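Local structure of exotoxin (Staphylococcus aureus subsp. aureus, 3URY) at residues K92-K97 with T121-S126. The protein is a superantigen-like exotoxin, with an OB-fold domain and a beta-grasp domain, that probably acts by interfering with host immune defences. Residues are numbered along the deposited sequence; the frame is centred on the assembly and turned at random.
Sequences KKVDHK and TKEQIS
Val94 carries the nonpolar part of the contact, its two methyls laid against the backbone turn of Thr121-Glu123. Val94 CG1 stands anti to its own backbone N (chi1 172°) and rests on the peptide between Thr121 and Lys122, 3.8 Å from Lys122 N. Val94 CG2 reaches Glu123 CG at 3.8 Å, where the two side chains meet at about a right angle.

Backbone polar contact is weak: Thr121 CA directs its hydrogen at Val94 O over 3.5 Å, with 146° at the hydrogen.

The charged contact is loose as well. Lys92 bends at its last torsion (chi4 51°) and brings Lys92 NZ to 3.9 Å from Glu123 OE2, a long salt bridge between crossing side chains. Glu123 OE1 instead accepts a hydrogen bond from Ser91 N, while Asn90 binds both Glu123 N and Thr121 O through its side chain.

Within 121-126, Lys122 NZ donates to Gln124 O at 3.0 Å, nearly in line with the carbonyl, and also pairs with Asp66 of the OB-fold domain.

The contact lies at the entry to the beta-grasp domain, where strands 96-105 and 111-120 pair antiparallel and 124-126 leads into helix 127-142. Methyl packing, a CA-H...O contact and one long salt bridge at the surface give little directional hold; directional bonds come from neighbouring Asn90 and Ser91.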
loop_
_atom_site.group_PDB
_atom_site.type_symbol
_atom_site.label_atom_id
_atom_site.label_comp_id
_atom_site.label_asym_id
_atom_site.label_seq_id
_atom_site.Cartn_x
_atom_site.Cartn_y
_atom_site.Cartn_z
ATOM N N LYS A 92 13.944 -0.439 16.150
ATOM C CA LYS A 92 15.005 -1.423 16.125
ATOM C C LYS A 92 15.033 -2.219 14.813
ATOM O O LYS A 92 14.172 -2.047 13.934
ATOM C CB LYS A 92 14.739 -2.405 17.265
ATOM C CG LYS A 92 13.354 -3.035 17.226
ATOM C CD LYS A 92 13.269 -4.155 18.267
ATOM C CE LYS A 92 11.887 -4.752 18.328
ATOM N NZ LYS A 92 11.498 -5.095 16.938
ATOM N N LYS A 93 16.028 -3.097 14.709
ATOM C CA LYS A 93 16.187 -3.937 13.541
ATOM C C LYS A 93 14.994 -4.845 13.377
ATOM O O LYS A 93 14.479 -5.367 14.358
ATOM C CB LYS A 93 17.427 -4.802 13.689
ATOM C CG LYS A 93 18.699 -3.988 13.773
ATOM C CD LYS A 93 19.899 -4.837 14.086
ATOM C CE LYS A 93 21.127 -3.970 14.111
ATOM N NZ LYS A 93 22.306 -4.755 14.415
ATOM N N VAL A 94 14.553 -5.017 12.132
ATOM C CA VAL A 94 13.463 -5.900 11.811
ATOM C C VAL A 94 13.873 -6.678 10.576
ATOM O O VAL A 94 14.296 -6.125 9.568
ATOM C CB VAL A 94 12.165 -5.156 11.526
ATOM C CG1 VAL A 94 11.108 -6.107 10.995
ATOM C CG2 VAL A 94 11.682 -4.406 12.745
ATOM N N ASP A 95 13.748 -7.982 10.687
ATOM C CA ASP A 95 14.085 -8.893 9.621
ATOM C C ASP A 95 13.144 -10.079 9.756
ATOM O O ASP A 95 13.466 -11.060 10.438
ATOM C CB ASP A 95 15.532 -9.352 9.779
ATOM C CG ASP A 95 15.995 -10.163 8.607
ATOM O OD1 ASP A 95 15.211 -10.310 7.637
ATOM O OD2 ASP A 95 17.136 -10.673 8.670
ATOM N N HIS A 96 11.987 -9.933 9.128
ATOM C CA HIS A 96 10.876 -10.881 9.152
ATOM C C HIS A 96 10.423 -11.177 7.755
ATOM O O HIS A 96 10.605 -10.379 6.866
ATOM C CB HIS A 96 9.713 -10.252 9.939
ATOM C CG HIS A 96 8.502 -11.149 10.113
ATOM N ND1 HIS A 96 8.562 -12.343 10.747
ATOM C CD2 HIS A 96 7.150 -10.917 9.852
ATOM C CE1 HIS A 96 7.321 -12.898 10.801
ATOM N NE2 HIS A 96 6.456 -12.017 10.255
ATOM N N LYS A 97 9.849 -12.350 7.547
ATOM C CA LYS A 97 9.344 -12.753 6.229
ATOM C C LYS A 97 7.944 -13.279 6.448
ATOM O O LYS A 97 7.615 -13.631 7.573
ATOM C CB LYS A 97 10.249 -13.841 5.681
ATOM C CG LYS A 97 11.539 -13.308 5.084
ATOM C CD LYS A 97 12.679 -14.337 5.063
ATOM C CE LYS A 97 13.376 -14.475 6.426
ATOM N NZ LYS A 97 13.983 -13.188 6.912
ATOM N N THR A 121 10.794 -5.530 6.594
ATOM C CA THR A 121 11.906 -4.872 7.272
ATOM C C THR A 121 11.462 -3.684 8.097
ATOM O O THR A 121 12.324 -2.951 8.613
ATOM C CB THR A 121 13.017 -4.411 6.300
ATOM O OG1 THR A 121 12.439 -3.603 5.283
ATOM C CG2 THR A 121 13.731 -5.597 5.670
ATOM N N LYS A 122 10.137 -3.548 8.294
ATOM C CA LYS A 122 9.541 -2.449 9.044
ATOM C C LYS A 122 8.654 -2.902 10.211
ATOM O O LYS A 122 7.834 -3.800 10.065
ATOM C CB LYS A 122 8.715 -1.577 8.095
ATOM C CG LYS A 122 9.631 -0.599 7.312
ATOM C CD LYS A 122 8.917 0.384 6.399
ATOM C CE LYS A 122 7.721 1.105 7.014
ATOM N NZ LYS A 122 7.963 1.830 8.279
ATOM N N GLU A 123 8.865 -2.313 11.372
ATOM C CA GLU A 123 8.038 -2.600 12.562
ATOM C C GLU A 123 6.586 -2.280 12.328
ATOM O O GLU A 123 5.687 -2.947 12.803
ATOM C CB GLU A 123 8.445 -1.714 13.723
ATOM C CG GLU A 123 9.277 -2.346 14.779
ATOM C CD GLU A 123 9.469 -1.420 15.960
ATOM O OE1 GLU A 123 9.821 -0.257 15.751
ATOM O OE2 GLU A 123 9.237 -1.868 17.093
ATOM N N GLN A 124 6.345 -1.169 11.656
ATOM C CA GLN A 124 4.972 -0.754 11.368
ATOM C C GLN A 124 4.885 -0.561 9.871
ATOM O O GLN A 124 5.756 0.115 9.320
ATOM C CB GLN A 124 4.663 0.529 12.075
ATOM C CG GLN A 124 3.173 0.895 12.083
ATOM C CD GLN A 124 2.911 2.133 12.888
ATOM O OE1 GLN A 124 3.267 3.222 12.463
ATOM N NE2 GLN A 124 2.201 1.982 14.011
ATOM N N ILE A 125 3.894 -1.217 9.252
ATOM C CA ILE A 125 3.667 -1.186 7.806
ATOM C C ILE A 125 2.236 -0.772 7.474
ATOM O O ILE A 125 1.310 -1.085 8.210
ATOM C CB ILE A 125 3.962 -2.515 7.049
ATOM C CG1 ILE A 125 5.388 -2.967 7.187
ATOM C CG2 ILE A 125 3.929 -2.355 5.518
ATOM C CD1 ILE A 125 5.803 -3.772 5.945
ATOM N N SER A 126 2.092 0.056 6.464
ATOM C CA SER A 126 0.787 0.499 6.008
ATOM C C SER A 126 0.061 -0.540 5.126
ATOM O O SER A 126 0.700 -1.317 4.383
ATOM C CB SER A 126 0.871 1.798 5.231
ATOM O OG SER A 126 1.621 1.724 3.982
#